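TbpB (Actinobacillus pleuropneumoniae, PDB 3HOL) probably binds host transferrin at the bacterial surface, serving as the lipoprotein part of a receptor through which the pathogen acquires iron. Local coordinates at residues A[281-284]-A[285-288]; A[236-240]-A[241-245]; A[363-367]-A[368-372]. All blocks are in the same frame, centred on the assembly; numbering follows the deposited sequence.

Contact 1: residues A[281-284]-A[285-288]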
ATOM      1  N   ILE A 281       8.130  -9.294  11.650  1.00 17.61           N
ATOM      2  CA  ILE A 281       9.318  -9.827  12.313  1.00 18.73           C
ATOM      3  C   ILE A 281       9.307 -11.342  12.151  1.00 19.52           C
ATOM      4  O   ILE A 281       8.369 -12.009  12.571  1.00 21.21           O
ATOM      5  CB  ILE A 281       9.361  -9.502  13.812  1.00 18.00           C
ATOM      6  CG1 ILE A 281       9.377  -7.990  14.047  1.00 19.96           C
ATOM      7  CG2 ILE A 281      10.616 -10.206  14.481  1.00 19.70           C
ATOM      8  CD1 ILE A 281       9.091  -7.557  15.494  1.00 19.46           C
ATOM      9  N   ASP A 282      10.340 -11.879  11.526  1.00 20.27           N
ATOM     10  CA  ASP A 282      10.475 -13.325  11.338  1.00 21.26           C
ATOM     11  C   ASP A 282      11.023 -13.947  12.644  1.00 21.02           C
ATOM     12  O   ASP A 282      12.094 -13.573  13.094  1.00 20.55           O
ATOM     13  CB  ASP A 282      11.411 -13.573  10.148  1.00 21.66           C
ATOM     14  CG  ASP A 282      11.681 -15.021   9.913  1.00 25.82           C
ATOM     15  OD1 ASP A 282      11.233 -15.546   8.879  1.00 32.87           O
ATOM     16  OD2 ASP A 282      12.356 -15.640  10.758  1.00 27.54           O
ATOM     17  N   LEU A 283      10.280 -14.878  13.254  1.00 21.91           N
ATOM     18  CA  LEU A 283      10.673 -15.404  14.568  1.00 22.31           C
ATOM     19  C   LEU A 283      11.730 -16.519  14.548  1.00 23.99           C
ATOM     20  O   LEU A 283      12.171 -16.968  15.616  1.00 24.91           O
ATOM     21  CB  LEU A 283       9.456 -15.817  15.395  1.00 21.02           C
ATOM     22  CG  LEU A 283       8.561 -14.630  15.740  1.00 20.84           C
ATOM     23  CD1 LEU A 283       7.218 -15.093  16.264  1.00 21.27           C
ATOM     24  CD2 LEU A 283       9.237 -13.653  16.704  1.00 16.90           C
ATOM     25  N   THR A 284      12.157 -16.966  13.374  1.00 24.19           N
ATOM     26  CA  THR A 284      13.257 -17.944  13.359  1.00 25.91           C
ATOM     27  C   THR A 284      14.578 -17.188  13.294  1.00 26.10           C
ATOM     28  O   THR A 284      15.565 -17.592  13.911  1.00 25.39           O
ATOM     29  CB  THR A 284      13.177 -18.910  12.167  1.00 26.27           C
ATOM     30  OG1 THR A 284      13.558 -18.202  10.982  1.00 30.79           O
ATOM     31  CG2 THR A 284      11.797 -19.503  11.979  1.00 24.01           C
ATOM     32  N   ASN A 285      14.570 -16.066  12.564  1.00 25.92           N
ATOM     33  CA  ASN A 285      15.746 -15.233  12.311  1.00 26.41           C
ATOM     34  C   ASN A 285      15.798 -13.953  13.144  1.00 25.97           C
ATOM     35  O   ASN A 285      16.857 -13.324  13.243  1.00 25.29           O
ATOM     36  CB  ASN A 285      15.804 -14.842  10.822  1.00 27.47           C
ATOM     37  CG  ASN A 285      16.023 -16.044   9.904  1.00 30.41           C
ATOM     38  OD1 ASN A 285      16.922 -16.855  10.133  1.00 34.68           O
ATOM     39  ND2 ASN A 285      15.201 -16.165   8.870  1.00 31.19           N
ATOM     40  N   PHE A 286      14.661 -13.587  13.755  1.00 25.39           N
ATOM     41  CA  PHE A 286      14.521 -12.315  14.506  1.00 25.30           C
ATOM     42  C   PHE A 286      14.966 -11.139  13.632  1.00 24.34           C
ATOM     43  O   PHE A 286      15.705 -10.254  14.065  1.00 25.08           O
ATOM     44  CB  PHE A 286      15.222 -12.361  15.892  1.00 24.55           C
ATOM     45  CG  PHE A 286      14.669 -13.436  16.796  1.00 26.85           C
ATOM     46  CD1 PHE A 286      13.657 -13.142  17.705  1.00 27.41           C
ATOM     47  CD2 PHE A 286      15.107 -14.763  16.675  1.00 28.48           C
ATOM     48  CE1 PHE A 286      13.094 -14.158  18.525  1.00 29.98           C
ATOM     49  CE2 PHE A 286      14.563 -15.791  17.486  1.00 30.11           C
ATOM     50  CZ  PHE A 286      13.550 -15.476  18.419  1.00 30.69           C
ATOM     51  N   SER A 287      14.502 -11.158  12.384  1.00 23.41           N
ATOM     52  CA  SER A 287      14.781 -10.107  11.406  1.00 21.39           C
ATOM     53  C   SER A 287      13.467  -9.449  11.000  1.00 20.60           C
ATOM     54  O   SER A 287      12.421 -10.080  11.105  1.00 20.16           O
ATOM     55  CB  SER A 287      15.468 -10.715  10.190  1.00 21.27           C
ATOM     56  OG  SER A 287      14.622 -11.706   9.612  1.00 22.81           O
ATOM     57  N   ILE A 288      13.528  -8.186  10.538  1.00 19.77           N
ATOM     58  CA  ILE A 288      12.314  -7.395  10.206  1.00 19.38           C
ATOM     59  C   ILE A 288      12.228  -7.177   8.698  1.00 18.68           C
ATOM     60  O   ILE A 288      13.258  -7.043   8.064  1.00 18.68           O
ATOM     61  CB  ILE A 288      12.276  -6.065  11.003  1.00 19.14           C
ATOM     62  CG1 ILE A 288      10.871  -5.435  10.988  1.00 20.33           C
ATOM     63  CG2 ILE A 288      13.314  -5.059  10.500  1.00 19.85           C
ATOM     64  CD1 ILE A 288      10.525  -4.696  12.276  1.00 19.66           C
TER
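Asn-285 N donates to Asp-282 OD2 at 2.9 Å, meeting that oxygen nearly head-on along its C-O bond, in the tight turn between strands 272-282 and 287-290 that closes a hairpin of the C-lobe handle domain. Asn-285 and Phe-286 lie in the turn itself, Ile-281 on the strand leading into it. The carboxylate reaches Asn-285 because CG of Asp-282 stands anti to its own backbone N (chi1 177°). Asp-282 OD2 takes two more donors: Thr-284 OG1 at 2.8 Å, on the syn side, and Thr-284 N, from above the carboxylate plane, the latter making an Asx turn. The amide of Asn-285 lies across the carboxylate, the two planes 22° apart.

Phe-286 turns its ring to the side of the turn opposite the Asp-282 carboxylate. One face lies against the carbonyl of Leu-283: Leu-283 O comes within 3.3 Å of Phe-286 CE2, and Phe-286 CE1 is 4.3 Å from Leu-283 CD2. Phe-286 and Ser-287 both face Asp-282 in a G1 beta bulge; Asp-282 N donates to Ser-287 O at 2.8 Å, and Phe-286 N gives Asp-282 O a weak, bent bond. Beyond the bulge Ile-281 and Ile-288 form a non-hydrogen-bonded pair, with CG1 of Ile-281 3.9 Å from CD1 of Ile-288. The Phe-286 side chain packs on Gln-385 and Lys-491 of the C-lobe barrel.

The chemistry divides the hairpin end: one carboxylate oxygen gathers three donors and so fixes the polar turn, probably favouring the ionised acid, while Leu-283, Phe-286 and the isoleucines supply its apolar contacts.

Contact 2: residues A[236-240]-A[241-245]; sequences GGFYG and PKAEE
Tyr-239 and Glu-245 pair through two backbone hydrogen bonds where strand 231-239 gives way to strand 245-251. Tyr-239 N donates to Glu-245 O at 2.9 Å and almost straight (171°); Glu-245 N returns a bond to Tyr-239 O. A third, Ala-243 N to Gly-240 O at 3.0 Å, closes a type I turn over Pro-241 and Lys-242.

One side-chain bond stiffens the loop from within. Glu-244 bends at chi2 (92°), bringing OE1 back to accept from Lys-242 N at 2.8 Å, on the syn side but tilted out of the carboxylate plane. Glu-244 OE1 also sits 3.2 Å from Gly-240 CA, just where a side chain on that residue would have to lie; with phi at 89° a CB there would also press on the carbonyl O of Tyr-239, so the backbone conformation itself suits glycine.

Apolar contact comes from Ala-243, whose methyl meets CB of Phe-238 at 3.5 Å. The Phe-238 ring presents its edge to Glu-245 O and packs edge-to-face on Phe-207 of the adjacent strand 206-213.

The polar ends of the paired residues look elsewhere: Tyr-239 OH bonds to Arg-206, and the extended Glu-245 places its two oxygens on the backbone N atoms of Tyr-83 and Gln-82.

With Glu-244 and Glu-245 both facing Tyr-239, this is a classic beta bulge next to the type I turn that closes an antiparallel hairpin in the N-lobe barrel of TbpB.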
ATOM      1  N   GLY A 236      -4.415   6.138  -8.284  1.00  7.45           N
ATOM      2  CA  GLY A 236      -3.016   5.691  -8.355  1.00  8.19           C
ATOM      3  C   GLY A 236      -2.364   5.724  -7.000  1.00  8.03           C
ATOM      4  O   GLY A 236      -3.055   5.870  -6.019  1.00  7.83           O
ATOM      5  N   GLY A 237      -1.038   5.582  -6.960  1.00  7.76           N
ATOM      6  CA  GLY A 237      -0.331   5.544  -5.697  1.00  8.23           C
ATOM      7  C   GLY A 237       1.019   6.227  -5.772  1.00  8.30           C
ATOM      8  O   GLY A 237       1.564   6.450  -6.880  1.00  7.36           O
ATOM      9  N   PHE A 238       1.524   6.575  -4.588  1.00  7.34           N
ATOM     10  CA  PHE A 238       2.894   6.984  -4.416  1.00  8.01           C
ATOM     11  C   PHE A 238       3.703   5.789  -4.049  1.00  7.54           C
ATOM     12  O   PHE A 238       3.289   4.991  -3.233  1.00  7.92           O
ATOM     13  CB  PHE A 238       2.983   8.045  -3.319  1.00  8.21           C
ATOM     14  CG  PHE A 238       2.266   9.319  -3.683  1.00  9.01           C
ATOM     15  CD1 PHE A 238       2.841  10.201  -4.625  1.00  7.75           C
ATOM     16  CD2 PHE A 238       1.027   9.619  -3.119  1.00  8.52           C
ATOM     17  CE1 PHE A 238       2.207  11.387  -4.970  1.00  7.50           C
ATOM     18  CE2 PHE A 238       0.355  10.808  -3.481  1.00  7.47           C
ATOM     19  CZ  PHE A 238       0.979  11.702  -4.415  1.00  6.41           C
ATOM     20  N   TYR A 239       4.859   5.670  -4.684  1.00  8.54           N
ATOM     21  CA  TYR A 239       5.732   4.520  -4.486  1.00  8.17           C
ATOM     22  C   TYR A 239       7.165   5.017  -4.199  1.00  8.61           C
ATOM     23  O   TYR A 239       7.520   6.147  -4.520  1.00  8.49           O
ATOM     24  CB  TYR A 239       5.750   3.669  -5.745  1.00  7.87           C
ATOM     25  CG  TYR A 239       4.414   3.061  -6.158  1.00  7.08           C
ATOM     26  CD1 TYR A 239       4.100   1.749  -5.818  1.00  6.89           C
ATOM     27  CD2 TYR A 239       3.505   3.780  -6.940  1.00  9.03           C
ATOM     28  CE1 TYR A 239       2.899   1.157  -6.222  1.00  9.73           C
ATOM     29  CE2 TYR A 239       2.278   3.200  -7.360  1.00  8.17           C
ATOM     30  CZ  TYR A 239       1.997   1.870  -6.999  1.00  8.94           C
ATOM     31  OH  TYR A 239       0.819   1.245  -7.388  1.00  6.91           O
ATOM     32  N   GLY A 240       8.012   4.155  -3.659  1.00  8.45           N
ATOM     33  CA  GLY A 240       9.235   4.647  -3.013  1.00  8.79           C
ATOM     34  C   GLY A 240       8.916   4.916  -1.558  1.00  9.82           C
ATOM     35  O   GLY A 240       7.814   5.399  -1.240  1.00 10.26           O
ATOM     36  N   PRO A 241       9.876   4.641  -0.648  1.00  9.53           N
ATOM     37  CA  PRO A 241       9.555   4.771   0.775  1.00  9.76           C
ATOM     38  C   PRO A 241       9.053   6.153   1.184  1.00  9.18           C
ATOM     39  O   PRO A 241       8.314   6.240   2.136  1.00  9.03           O
ATOM     40  CB  PRO A 241      10.908   4.517   1.479  1.00 10.34           C
ATOM     41  CG  PRO A 241      11.705   3.693   0.478  1.00 12.02           C
ATOM     42  CD  PRO A 241      11.210   4.037  -0.893  1.00  9.26           C
ATOM     43  N   LYS A 242       9.482   7.191   0.467  1.00  8.80           N
ATOM     44  CA  LYS A 242       9.096   8.571   0.730  1.00  9.15           C
ATOM     45  C   LYS A 242       8.317   9.221  -0.433  1.00  8.09           C
ATOM     46  O   LYS A 242       8.405  10.447  -0.640  1.00  8.08           O
ATOM     47  CB  LYS A 242      10.332   9.405   1.076  1.00  9.58           C
ATOM     48  CG  LYS A 242      11.081   8.913   2.295  1.00 13.82           C
ATOM     49  CD  LYS A 242      12.405   9.635   2.333  1.00 18.20           C
ATOM     50  CE  LYS A 242      13.314   9.035   3.387  1.00 24.93           C
ATOM     51  NZ  LYS A 242      13.048   9.668   4.651  1.00 27.41           N
ATOM     52  N   ALA A 243       7.564   8.414  -1.195  1.00  7.76           N
ATOM     53  CA  ALA A 243       6.753   8.949  -2.318  1.00  7.26           C
ATOM     54  C   ALA A 243       7.626   9.668  -3.390  1.00  8.41           C
ATOM     55  O   ALA A 243       7.222  10.666  -3.987  1.00  7.85           O
ATOM     56  CB  ALA A 243       5.611   9.864  -1.790  1.00  7.37           C
ATOM     57  N   GLU A 244       8.821   9.125  -3.623  1.00  7.30           N
ATOM     58  CA  GLU A 244       9.689   9.606  -4.680  1.00  8.21           C
ATOM     59  C   GLU A 244       8.998   9.606  -6.062  1.00  7.28           C
ATOM     60  O   GLU A 244       9.293  10.441  -6.867  1.00  6.39           O
ATOM     61  CB  GLU A 244      10.948   8.734  -4.762  1.00  9.04           C
ATOM     62  CG  GLU A 244      11.909   8.899  -3.540  1.00 10.72           C
ATOM     63  CD  GLU A 244      11.685   7.924  -2.401  1.00 13.49           C
ATOM     64  OE1 GLU A 244      10.569   7.407  -2.149  1.00 10.17           O
ATOM     65  OE2 GLU A 244      12.654   7.695  -1.680  1.00 11.52           O
ATOM     66  N   GLU A 245       8.077   8.670  -6.300  1.00  6.89           N
ATOM     67  CA  GLU A 245       7.513   8.454  -7.634  1.00  7.14           C
ATOM     68  C   GLU A 245       6.013   8.169  -7.486  1.00  7.15           C
ATOM     69  O   GLU A 245       5.512   7.955  -6.345  1.00  7.55           O
ATOM     70  CB  GLU A 245       8.235   7.268  -8.327  1.00  7.13           C
ATOM     71  CG  GLU A 245       9.736   7.626  -8.642  1.00  8.70           C
ATOM     72  CD  GLU A 245      10.526   6.454  -9.117  1.00  9.29           C
ATOM     73  OE1 GLU A 245       9.941   5.415  -9.494  1.00  7.77           O
ATOM     74  OE2 GLU A 245      11.748   6.555  -9.091  1.00  8.66           O
TER

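Contact 3: residues A[363-367]-A[368-372]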
ATOM      1  N   GLU A 363      -2.204   3.077  10.992  1.00 11.22           N
ATOM      2  CA  GLU A 363      -2.501   4.268  10.183  1.00 11.66           C
ATOM      3  C   GLU A 363      -2.163   5.463  11.058  1.00 12.44           C
ATOM      4  O   GLU A 363      -2.954   5.792  11.948  1.00 11.53           O
ATOM      5  CB  GLU A 363      -4.010   4.275   9.838  1.00 12.50           C
ATOM      6  CG  GLU A 363      -4.455   3.010   9.115  1.00 12.66           C
ATOM      7  CD  GLU A 363      -5.971   2.791   9.092  1.00 14.57           C
ATOM      8  OE1 GLU A 363      -6.739   3.745   9.295  1.00 17.54           O
ATOM      9  OE2 GLU A 363      -6.388   1.633   8.870  1.00 12.96           O
ATOM     10  N   ARG A 364      -0.999   6.103  10.835  1.00 11.51           N
ATOM     11  CA  ARG A 364      -0.512   7.138  11.776  1.00 12.30           C
ATOM     12  C   ARG A 364      -1.465   8.278  11.927  1.00 12.01           C
ATOM     13  O   ARG A 364      -2.043   8.744  10.940  1.00 10.96           O
ATOM     14  CB  ARG A 364       0.799   7.778  11.288  1.00 12.21           C
ATOM     15  CG  ARG A 364       2.001   6.911  11.395  1.00 12.21           C
ATOM     16  CD  ARG A 364       2.515   6.791  12.856  1.00 14.28           C
ATOM     17  NE  ARG A 364       3.702   5.918  12.875  1.00 14.79           N
ATOM     18  CZ  ARG A 364       4.956   6.318  13.096  1.00 14.17           C
ATOM     19  NH1 ARG A 364       5.930   5.408  13.062  1.00 14.85           N
ATOM     20  NH2 ARG A 364       5.244   7.604  13.346  1.00 10.38           N
ATOM     21  N   THR A 365      -1.545   8.814  13.141  1.00 13.91           N
ATOM     22  CA  THR A 365      -2.266  10.082  13.384  1.00 13.66           C
ATOM     23  C   THR A 365      -1.660  11.231  12.557  1.00 14.67           C
ATOM     24  O   THR A 365      -0.428  11.407  12.541  1.00 14.95           O
ATOM     25  CB  THR A 365      -2.183  10.452  14.876  1.00 15.03           C
ATOM     26  OG1 THR A 365      -2.713   9.361  15.642  1.00 11.83           O
ATOM     27  CG2 THR A 365      -2.948  11.782  15.195  1.00 12.49           C
ATOM     28  N   ALA A 366      -2.502  12.036  11.901  1.00 14.16           N
ATOM     29  CA  ALA A 366      -1.998  13.250  11.259  1.00 14.67           C
ATOM     30  C   ALA A 366      -1.317  14.141  12.323  1.00 16.20           C
ATOM     31  O   ALA A 366      -1.855  14.340  13.438  1.00 16.12           O
ATOM     32  CB  ALA A 366      -3.144  14.008  10.500  1.00 14.62           C
ATOM     33  N   THR A 367      -0.122  14.633  12.011  1.00 15.67           N
ATOM     34  CA  THR A 367       0.686  15.326  13.033  1.00 16.29           C
ATOM     35  C   THR A 367      -0.048  16.574  13.535  1.00 16.41           C
ATOM     36  O   THR A 367       0.076  16.946  14.706  1.00 15.94           O
ATOM     37  CB  THR A 367       2.110  15.641  12.549  1.00 15.97           C
ATOM     38  OG1 THR A 367       2.722  14.438  12.023  1.00 17.64           O
ATOM     39  CG2 THR A 367       2.974  16.206  13.712  1.00 14.67           C
ATOM     40  N   ASP A 368      -0.867  17.187  12.690  1.00 17.45           N
ATOM     41  CA  ASP A 368      -1.625  18.364  13.161  1.00 19.33           C
ATOM     42  C   ASP A 368      -2.697  18.009  14.181  1.00 20.31           C
ATOM     43  O   ASP A 368      -3.176  18.913  14.861  1.00 22.21           O
ATOM     44  CB  ASP A 368      -2.261  19.171  12.026  1.00 18.80           C
ATOM     45  CG  ASP A 368      -3.242  18.370  11.235  1.00 20.65           C
ATOM     46  OD1 ASP A 368      -2.890  17.242  10.826  1.00 20.79           O
ATOM     47  OD2 ASP A 368      -4.363  18.854  11.005  1.00 20.04           O
ATOM     48  N   LYS A 369      -3.079  16.725  14.251  1.00 19.95           N
ATOM     49  CA  LYS A 369      -4.050  16.211  15.216  1.00 20.60           C
ATOM     50  C   LYS A 369      -3.439  15.610  16.495  1.00 20.32           C
ATOM     51  O   LYS A 369      -4.175  15.164  17.382  1.00 21.11           O
ATOM     52  CB  LYS A 369      -4.975  15.175  14.562  1.00 19.97           C
ATOM     53  CG  LYS A 369      -5.761  15.672  13.355  1.00 22.81           C
ATOM     54  CD  LYS A 369      -6.604  16.951  13.647  1.00 26.42           C
ATOM     55  CE  LYS A 369      -7.789  17.052  12.657  1.00 28.60           C
ATOM     56  NZ  LYS A 369      -7.269  17.395  11.279  1.00 30.17           N
ATOM     57  N   MET A 370      -2.114  15.578  16.605  1.00 19.92           N
ATOM     58  CA  MET A 370      -1.494  15.043  17.828  1.00 20.69           C
ATOM     59  C   MET A 370      -1.796  15.997  18.980  1.00 21.45           C
ATOM     60  O   MET A 370      -1.658  17.201  18.807  1.00 20.35           O
ATOM     61  CB  MET A 370       0.028  14.918  17.696  1.00 20.12           C
ATOM     62  CG  MET A 370       0.521  13.776  16.784  1.00 20.14           C
ATOM     63  SD  MET A 370       0.040  12.160  17.387  1.00 19.73           S
ATOM     64  CE  MET A 370       1.019  12.075  18.902  1.00 17.78           C
ATOM     65  N   PRO A 371      -2.214  15.468  20.141  1.00 22.88           N
ATOM     66  CA  PRO A 371      -2.447  16.362  21.276  1.00 24.59           C
ATOM     67  C   PRO A 371      -1.197  17.178  21.563  1.00 25.72           C
ATOM     68  O   PRO A 371      -0.097  16.658  21.464  1.00 27.23           O
ATOM     69  CB  PRO A 371      -2.734  15.382  22.434  1.00 24.53           C
ATOM     70  CG  PRO A 371      -3.257  14.167  21.774  1.00 24.61           C
ATOM     71  CD  PRO A 371      -2.469  14.057  20.495  1.00 22.81           C
ATOM     72  N   LYS A 372      -1.363  18.447  21.898  1.00 26.99           N
ATOM     73  CA  LYS A 372      -0.240  19.320  22.228  1.00 28.28           C
ATOM     74  C   LYS A 372       0.147  19.261  23.711  1.00 28.41           C
ATOM     75  O   LYS A 372       1.193  19.791  24.102  1.00 28.37           O
ATOM     76  CB  LYS A 372      -0.543  20.755  21.790  1.00 29.18           C
ATOM     77  CG  LYS A 372      -0.542  20.937  20.252  1.00 32.07           C
ATOM     78  CD  LYS A 372      -1.183  22.244  19.852  1.00 35.41           C
ATOM     79  CE  LYS A 372      -1.427  22.308  18.362  1.00 36.47           C
ATOM     80  NZ  LYS A 372      -0.179  22.032  17.590  1.00 38.35           N
TER
HETATM   81  O   HOH W   1      -0.513  18.674  16.893  1.00 25.92           O
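Thr-365 and Met-370 meet through apolar atoms: the methyl CG2 of Thr-365 lies 3.7 Å from SD of Met-370, and its CB is scarcely farther. Met-370 is bent at both chi2 (-62°) and chi3 (-67°), folding the thioether back across the threonine instead of running on past it. Thr-365 CG2 also lies 4.0 Å from Lys-369 CB. On the more exposed side, Ala-366 CB has OD1 of Asp-368 close by, and Asp-368 OD2 forms a rather long salt bridge with NZ of the neighbouring Lys-369.

Backbone bonds set these side chains in place. Lys-369 N donates to Ala-366 O at 2.8 Å, and Met-370 N to Thr-367 O at 3.2 Å; both donors stand well above the carbonyl planes, and both bonds span three residues, the spacing of a 3-10 turn. A water bridges the end of the turn, donating to Thr-367 O at 2.8 Å and to Met-370 O at 2.7 Å, with only a weak bond from Lys-372 NZ.

Farther out, Thr-365 OG1 is held by the carbonyl of Gly-478 and Thr-365 O by the amide of Asn-440, while Phe-476 of strand 470-477 touches both Thr-365 and Met-370. Just upstream, the Arg-364 guanidinium forms a salt bridge with Asp-277 of strand 272-282.

The whole is a short 3-10 turn within the connection from strand 356-363 to strand 375-387, the passage from the C-lobe handle into the C-lobe barrel.

Overall arrangement
The three local contacts follow one another along the chain and do not touch, their nearest atoms being about 11 to 13 Å apart. Contact 2 is the buried one, its centre about 10 Å from the centre of the chain; contacts 1 and 3 lie farther out and are only partly buried. Contacts 1 and 2 are both bulged turns between antiparallel strands, but a carboxylate oxygen gathers the donors in 1, whereas backbone pairing dominates 2. Contact 3 joins no strand pair and relies on 3-10 bonds, a water and a methionine. Contacts 1 and 3 share the handle sheet, through strands 272-282 and 356-363, and both touch the C-lobe barrel; contact 2 belongs to the other barrel.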